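Local coordinates for monosaccharide-transporting ATPase (Actinobacillus succinogenes, PDB 5DTE), which binds D-allose and, as a periplasmic solute-binding protein, probably delivers the sugar to an ABC transporter, at residues A196-T207 and N224-A234. Residues are numbered along the deposited sequence; the frame is centred on the assembly and turned at random.
Sequences ANWETEQALNVT and NDNMAIGAVTA. With ALL (beta-D-allopyranose), chain E.
The hydroxyl of T200 donates to the backbone carbonyl of N226, with OG1 3.1 Å from N226 O. The approach is from above the carbonyl plane, 47° out of it, and the same oxygen also accepts from G230 N inside helix 225-234. Torsion about CA-CB sets this up: T200 OG1 lies anti to the carbonyl carbon (chi1 -71°), which leaves CG2 to rest against G230 CA.

A weak hydrogen bond runs to sulfur, from W198 N to M227 SD, 3.2 Å away. SD lies 5.4 Å from the centroid of the W198 five-membered ring, oblique to it, a Met-aromatic contact. The M227 chain bends at its last torsion, and its methyl CE touches W198 CD1 at 3.7 Å. A196, the first residue of the type I' turn A196-E199, lays its CB against the sulfur.

N224 is the N-cap of its helix: its OD1 accepts from M227 N, 3.0 Å away. N224 is also one of the residues of the allose pocket.

Farther along, the axes of helix 200-207 and helix 225-234 approach to 7.1 Å, crossing at -43°. G230 has no side chain where a CB would point at the other helix, and its CA lies 4.5 Å from L204 CA. A203 CB packs on the backbone of M227, L204 CD1 reaches T233 and A234, and T207 CG2 meets A234 CB.

Neighbouring helices of the lobe built on the four-stranded parallel sheet thus meet through small residues at one end and through pocket residues at the other. Allose C6 sits over one face of W198. The T200 hydroxyl bond, the weak W198 N to sulfur bond and the methionine packing tie the turn to helix 225-234, consistent with a role in holding the indole against the sugar.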
ATOM      1  N   ALA A 196      -8.045  -6.416   9.827  1.00 22.71           N
ATOM      2  CA  ALA A 196      -6.915  -6.965  10.546  1.00 23.59           C
ATOM      3  C   ALA A 196      -5.787  -5.943  10.662  1.00 19.41           C
ATOM      4  O   ALA A 196      -4.692  -6.281  11.106  1.00 17.96           O
ATOM      5  CB  ALA A 196      -6.430  -8.221   9.884  1.00 30.28           C
ATOM      6  N   ASN A 197      -6.070  -4.702  10.263  1.00 15.96           N
ATOM      7  CA  ASN A 197      -5.182  -3.544  10.492  1.00 30.01           C
ATOM      8  C   ASN A 197      -3.782  -3.607   9.885  1.00 39.99           C
ATOM      9  O   ASN A 197      -2.884  -2.905  10.366  1.00 42.80           O
ATOM     10  CB  ASN A 197      -5.026  -3.285  11.998  1.00 32.57           C
ATOM     11  CG  ASN A 197      -6.302  -2.774  12.638  1.00 40.52           C
ATOM     12  OD1 ASN A 197      -6.655  -1.606  12.479  1.00 43.72           O
ATOM     13  ND2 ASN A 197      -7.004  -3.650  13.364  1.00 35.69           N
ATOM     14  N   TRP A 198      -3.612  -4.443   8.851  1.00 38.30           N
ATOM     15  CA  TRP A 198      -2.361  -4.598   8.087  1.00 28.23           C
ATOM     16  C   TRP A 198      -1.294  -5.450   8.779  1.00 27.18           C
ATOM     17  O   TRP A 198      -0.195  -5.612   8.240  1.00 21.43           O
ATOM     18  CB  TRP A 198      -1.747  -3.233   7.746  1.00 33.48           C
ATOM     19  CG  TRP A 198      -2.514  -2.419   6.739  1.00 40.03           C
ATOM     20  CD1 TRP A 198      -3.168  -2.865   5.607  1.00 42.78           C
ATOM     21  CD2 TRP A 198      -2.716  -1.018   6.787  1.00 33.24           C
ATOM     22  NE1 TRP A 198      -3.743  -1.807   4.946  1.00 36.18           N
ATOM     23  CE2 TRP A 198      -3.489  -0.666   5.656  1.00 36.98           C
ATOM     24  CE3 TRP A 198      -2.317  -0.022   7.677  1.00 34.40           C
ATOM     25  CZ2 TRP A 198      -3.863   0.641   5.403  1.00 42.82           C
ATOM     26  CZ3 TRP A 198      -2.683   1.270   7.422  1.00 44.49           C
ATOM     27  CH2 TRP A 198      -3.451   1.595   6.295  1.00 51.94           C
ATOM     28  N   GLU A 199      -1.620  -5.987   9.957  1.00 29.43           N
ATOM     29  CA  GLU A 199      -0.689  -6.792  10.759  1.00 25.31           C
ATOM     30  C   GLU A 199      -0.839  -8.277  10.481  1.00 15.47           C
ATOM     31  O   GLU A 199      -1.945  -8.774  10.444  1.00  7.16           O
ATOM     32  CB  GLU A 199      -0.908  -6.550  12.263  1.00 31.17           C
ATOM     33  CG  GLU A 199      -0.060  -5.446  12.898  1.00 37.58           C
ATOM     34  CD  GLU A 199      -0.316  -5.302  14.400  1.00 52.08           C
ATOM     35  OE1 GLU A 199      -0.170  -6.304  15.144  1.00 56.38           O
ATOM     36  OE2 GLU A 199      -0.680  -4.183  14.835  1.00 55.68           O
ATOM     37  N   THR A 200       0.272  -8.988  10.319  1.00 25.93           N
ATOM     38  CA  THR A 200       0.222 -10.448  10.213  1.00 30.18           C
ATOM     39  C   THR A 200      -0.477 -11.075  11.430  1.00 26.36           C
ATOM     40  O   THR A 200      -1.509 -11.731  11.273  1.00 34.15           O
ATOM     41  CB  THR A 200       1.635 -11.073  10.054  1.00 14.50           C
ATOM     42  OG1 THR A 200       2.154 -10.761   8.758  1.00 25.42           O
ATOM     43  CG2 THR A 200       1.566 -12.553  10.164  1.00  6.08           C
ATOM     44  N   GLU A 201       0.053 -10.850  12.630  1.00 25.35           N
ATOM     45  CA  GLU A 201      -0.437 -11.546  13.827  1.00 29.89           C
ATOM     46  C   GLU A 201      -1.951 -11.383  14.048  1.00 25.65           C
ATOM     47  O   GLU A 201      -2.622 -12.349  14.394  1.00 35.17           O
ATOM     48  CB  GLU A 201       0.330 -11.082  15.076  1.00 38.94           C
ATOM     49  CG  GLU A 201       0.370 -12.099  16.236  1.00 50.91           C
ATOM     50  CD  GLU A 201       1.266 -13.312  15.960  1.00 59.28           C
ATOM     51  OE1 GLU A 201       1.096 -14.362  16.637  1.00 63.42           O
ATOM     52  OE2 GLU A 201       2.147 -13.210  15.073  1.00 57.33           O
ATOM     53  N   GLN A 202      -2.497 -10.190  13.829  1.00 11.41           N
ATOM     54  CA  GLN A 202      -3.947 -10.000  13.941  1.00 11.57           C
ATOM     55  C   GLN A 202      -4.793 -10.757  12.882  1.00 29.25           C
ATOM     56  O   GLN A 202      -5.916 -11.221  13.168  1.00 20.74           O
ATOM     57  CB  GLN A 202      -4.286  -8.521  13.857  1.00 14.00           C
ATOM     58  CG  GLN A 202      -3.649  -7.670  14.904  1.00 19.43           C
ATOM     59  CD  GLN A 202      -4.306  -6.305  15.008  1.00 24.81           C
ATOM     60  OE1 GLN A 202      -5.494  -6.138  14.696  1.00 22.17           O
ATOM     61  NE2 GLN A 202      -3.532  -5.315  15.446  1.00 29.33           N
ATOM     62  N   ALA A 203      -4.271 -10.851  11.659  1.00 21.48           N
ATOM     63  CA  ALA A 203      -5.004 -11.495  10.580  1.00 16.95           C
ATOM     64  C   ALA A 203      -5.035 -13.000  10.807  1.00 24.75           C
ATOM     65  O   ALA A 203      -5.947 -13.677  10.354  1.00 22.99           O
ATOM     66  CB  ALA A 203      -4.397 -11.167   9.252  1.00 18.18           C
ATOM     67  N   LEU A 204      -4.053 -13.524  11.535  1.00 26.36           N
ATOM     68  CA  LEU A 204      -4.100 -14.927  11.954  1.00 17.85           C
ATOM     69  C   LEU A 204      -5.243 -15.145  12.959  1.00 26.18           C
ATOM     70  O   LEU A 204      -6.033 -16.083  12.819  1.00 30.22           O
ATOM     71  CB  LEU A 204      -2.756 -15.362  12.547  1.00 10.05           C
ATOM     72  CG  LEU A 204      -2.581 -16.760  13.156  1.00 12.78           C
ATOM     73  CD1 LEU A 204      -2.624 -17.845  12.101  1.00  8.57           C
ATOM     74  CD2 LEU A 204      -1.260 -16.816  13.909  1.00 18.89           C
ATOM     75  N   ASN A 205      -5.338 -14.270  13.961  1.00 21.40           N
ATOM     76  CA  ASN A 205      -6.437 -14.337  14.905  1.00  8.95           C
ATOM     77  C   ASN A 205      -7.775 -14.145  14.208  1.00 16.80           C
ATOM     78  O   ASN A 205      -8.662 -15.007  14.297  1.00 14.32           O
ATOM     79  CB  ASN A 205      -6.289 -13.296  16.000  1.00 13.48           C
ATOM     80  CG  ASN A 205      -7.351 -13.440  17.072  1.00 22.86           C
ATOM     81  OD1 ASN A 205      -8.495 -13.019  16.893  1.00 24.02           O
ATOM     82  ND2 ASN A 205      -6.984 -14.058  18.186  1.00 25.61           N
ATOM     83  N   VAL A 206      -7.927 -13.022  13.510  1.00 14.14           N
ATOM     84  CA  VAL A 206      -9.187 -12.762  12.815  1.00 13.92           C
ATOM     85  C   VAL A 206      -9.590 -13.892  11.841  1.00 18.71           C
ATOM     86  O   VAL A 206     -10.733 -14.351  11.873  1.00 22.63           O
ATOM     87  CB  VAL A 206      -9.138 -11.441  12.052  1.00 12.62           C
ATOM     88  CG1 VAL A 206     -10.326 -11.338  11.096  1.00 13.67           C
ATOM     89  CG2 VAL A 206      -9.116 -10.267  13.017  1.00  9.63           C
ATOM     90  N   THR A 207      -8.658 -14.360  11.010  1.00 11.61           N
ATOM     91  CA  THR A 207      -8.973 -15.392  10.016  1.00  9.09           C
ATOM     92  C   THR A 207      -9.440 -16.680  10.665  1.00 20.37           C
ATOM     93  O   THR A 207     -10.319 -17.357  10.147  1.00 30.99           O
ATOM     94  CB  THR A 207      -7.761 -15.725   9.102  1.00 18.85           C
ATOM     95  OG1 THR A 207      -7.278 -14.534   8.489  1.00 22.24           O
ATOM     96  CG2 THR A 207      -8.139 -16.698   8.005  1.00 16.51           C
ATOM     97  N   ASN A 224      -3.583  -6.182   2.333  1.00 11.20           N
ATOM     98  CA  ASN A 224      -2.153  -6.258   2.120  1.00 13.47           C
ATOM     99  C   ASN A 224      -1.492  -7.581   2.295  1.00 24.89           C
ATOM    100  O   ASN A 224      -2.059  -8.505   2.839  1.00 34.67           O
ATOM    101  CB  ASN A 224      -1.404  -5.160   2.913  1.00 26.44           C
ATOM    102  CG  ASN A 224      -1.066  -5.529   4.341  1.00 28.41           C
ATOM    103  OD1 ASN A 224      -0.742  -6.651   4.696  1.00 18.86           O
ATOM    104  ND2 ASN A 224      -0.887  -4.496   5.098  1.00 43.15           N
ATOM    105  N   ASP A 225      -0.255  -7.608   1.817  1.00 29.96           N
ATOM    106  CA  ASP A 225       0.575  -8.774   1.835  1.00 29.84           C
ATOM    107  C   ASP A 225       0.801  -9.376   3.219  1.00 23.22           C
ATOM    108  O   ASP A 225       0.901 -10.598   3.345  1.00 19.07           O
ATOM    109  CB  ASP A 225       1.911  -8.446   1.205  1.00 36.05           C
ATOM    110  CG  ASP A 225       2.042  -9.058  -0.154  1.00 32.99           C
ATOM    111  OD1 ASP A 225       1.109  -9.804  -0.530  1.00 27.84           O
ATOM    112  OD2 ASP A 225       3.062  -8.826  -0.828  1.00 33.14           O
ATOM    113  N   ASN A 226       0.942  -8.548   4.252  1.00 27.29           N
ATOM    114  CA  ASN A 226       1.073  -9.085   5.606  1.00 27.42           C
ATOM    115  C   ASN A 226      -0.168  -9.861   6.058  1.00 28.30           C
ATOM    116  O   ASN A 226      -0.039 -10.981   6.547  1.00 36.11           O
ATOM    117  CB  ASN A 226       1.383  -7.970   6.611  1.00 16.25           C
ATOM    118  CG  ASN A 226       2.819  -7.530   6.552  1.00 16.81           C
ATOM    119  OD1 ASN A 226       3.690  -8.312   6.183  1.00 21.15           O
ATOM    120  ND2 ASN A 226       3.080  -6.273   6.906  1.00 22.81           N
ATOM    121  N   MET A 227      -1.360  -9.283   5.900  1.00 13.82           N
ATOM    122  CA  MET A 227      -2.575  -9.975   6.348  1.00 20.50           C
ATOM    123  C   MET A 227      -2.834 -11.278   5.543  1.00 30.56           C
ATOM    124  O   MET A 227      -3.432 -12.233   6.061  1.00 20.25           O
ATOM    125  CB  MET A 227      -3.786  -9.038   6.272  1.00 11.18           C
ATOM    126  CG  MET A 227      -3.616  -7.769   7.085  1.00 17.21           C
ATOM    127  SD  MET A 227      -5.046  -6.673   7.130  1.00 21.17           S
ATOM    128  CE  MET A 227      -5.058  -6.018   5.472  1.00 11.15           C
ATOM    129  N   ALA A 228      -2.372 -11.316   4.292  1.00 21.67           N
ATOM    130  CA  ALA A 228      -2.465 -12.521   3.464  1.00 22.17           C
ATOM    131  C   ALA A 228      -1.654 -13.668   4.058  1.00 29.46           C
ATOM    132  O   ALA A 228      -2.083 -14.821   4.061  1.00 35.31           O
ATOM    133  CB  ALA A 228      -1.993 -12.228   2.045  1.00 21.89           C
ATOM    134  N   ILE A 229      -0.470 -13.332   4.552  1.00 32.29           N
ATOM    135  CA  ILE A 229       0.432 -14.291   5.176  1.00 29.71           C
ATOM    136  C   ILE A 229      -0.150 -14.815   6.468  1.00 22.64           C
ATOM    137  O   ILE A 229      -0.056 -16.005   6.772  1.00 20.69           O
ATOM    138  CB  ILE A 229       1.802 -13.649   5.455  1.00 33.06           C
ATOM    139  CG1 ILE A 229       2.486 -13.286   4.126  1.00 21.86           C
ATOM    140  CG2 ILE A 229       2.664 -14.553   6.352  1.00 34.17           C
ATOM    141  CD1 ILE A 229       3.185 -14.440   3.468  1.00 11.52           C
ATOM    142  N   GLY A 230      -0.750 -13.910   7.232  1.00 23.25           N
ATOM    143  CA  GLY A 230      -1.389 -14.281   8.477  1.00 21.37           C
ATOM    144  C   GLY A 230      -2.595 -15.156   8.211  1.00 26.33           C
ATOM    145  O   GLY A 230      -2.947 -16.006   9.024  1.00 30.01           O
ATOM    146  N   ALA A 231      -3.217 -14.950   7.054  1.00 25.97           N
ATOM    147  CA  ALA A 231      -4.424 -15.663   6.671  1.00 11.17           C
ATOM    148  C   ALA A 231      -4.111 -17.076   6.180  1.00 11.19           C
ATOM    149  O   ALA A 231      -4.854 -18.026   6.461  1.00 11.19           O
ATOM    150  CB  ALA A 231      -5.156 -14.888   5.615  1.00 11.11           C
ATOM    151  N   VAL A 232      -3.009 -17.212   5.452  1.00 15.62           N
ATOM    152  CA  VAL A 232      -2.559 -18.530   5.010  1.00 22.12           C
ATOM    153  C   VAL A 232      -2.239 -19.440   6.201  1.00 25.52           C
ATOM    154  O   VAL A 232      -2.644 -20.598   6.228  1.00 38.48           O
ATOM    155  CB  VAL A 232      -1.322 -18.433   4.098  1.00 19.68           C
ATOM    156  CG1 VAL A 232      -0.771 -19.818   3.795  1.00 22.84           C
ATOM    157  CG2 VAL A 232      -1.665 -17.709   2.817  1.00 16.45           C
ATOM    158  N   THR A 233      -1.528 -18.906   7.188  1.00 23.38           N
ATOM    159  CA  THR A 233      -1.176 -19.654   8.399  1.00 26.36           C
ATOM    160  C   THR A 233      -2.399 -20.212   9.115  1.00 26.08           C
ATOM    161  O   THR A 233      -2.361 -21.316   9.652  1.00 28.42           O
ATOM    162  CB  THR A 233      -0.388 -18.773   9.377  1.00 18.70           C
ATOM    163  OG1 THR A 233       0.700 -18.170   8.674  1.00 19.73           O
ATOM    164  CG2 THR A 233       0.149 -19.595  10.533  1.00 13.96           C
ATOM    165  N   ALA A 234      -3.476 -19.433   9.119  1.00 19.81           N
ATOM    166  CA  ALA A 234      -4.748 -19.897   9.629  1.00 11.35           C
ATOM    167  C   ALA A 234      -5.245 -21.111   8.841  1.00 24.45           C
ATOM    168  O   ALA A 234      -5.475 -22.173   9.433  1.00 30.38           O
ATOM    169  CB  ALA A 234      -5.771 -18.786   9.589  1.00 11.28           C
TER
HETATM  170  C1  ALL E 401      -0.442   0.928   2.438  1.00 29.89           C
HETATM  171  C2  ALL E 401       0.616   0.548   1.419  1.00 25.89           C
HETATM  172  C3  ALL E 401       1.106  -0.839   1.604  1.00 26.39           C
HETATM  173  C4  ALL E 401       1.432  -1.149   3.031  1.00 25.12           C
HETATM  174  C5  ALL E 401       0.193  -0.877   3.868  1.00 12.81           C
HETATM  175  C6  ALL E 401       0.310  -1.331   5.287  1.00  6.27           C
HETATM  176  O1  ALL E 401      -0.711   2.275   2.401  1.00 45.94           O
HETATM  177  O2  ALL E 401       0.014   0.641   0.110  1.00 25.04           O
HETATM  178  O3  ALL E 401       0.060  -1.766   1.176  1.00 13.47           O
HETATM  179  O4  ALL E 401       1.836  -2.521   3.159  1.00 29.68           O
HETATM  180  O5  ALL E 401      -0.039   0.560   3.828  1.00 13.34           O
HETATM  181  O6  ALL E 401       1.189  -0.469   5.980  1.00  7.11           O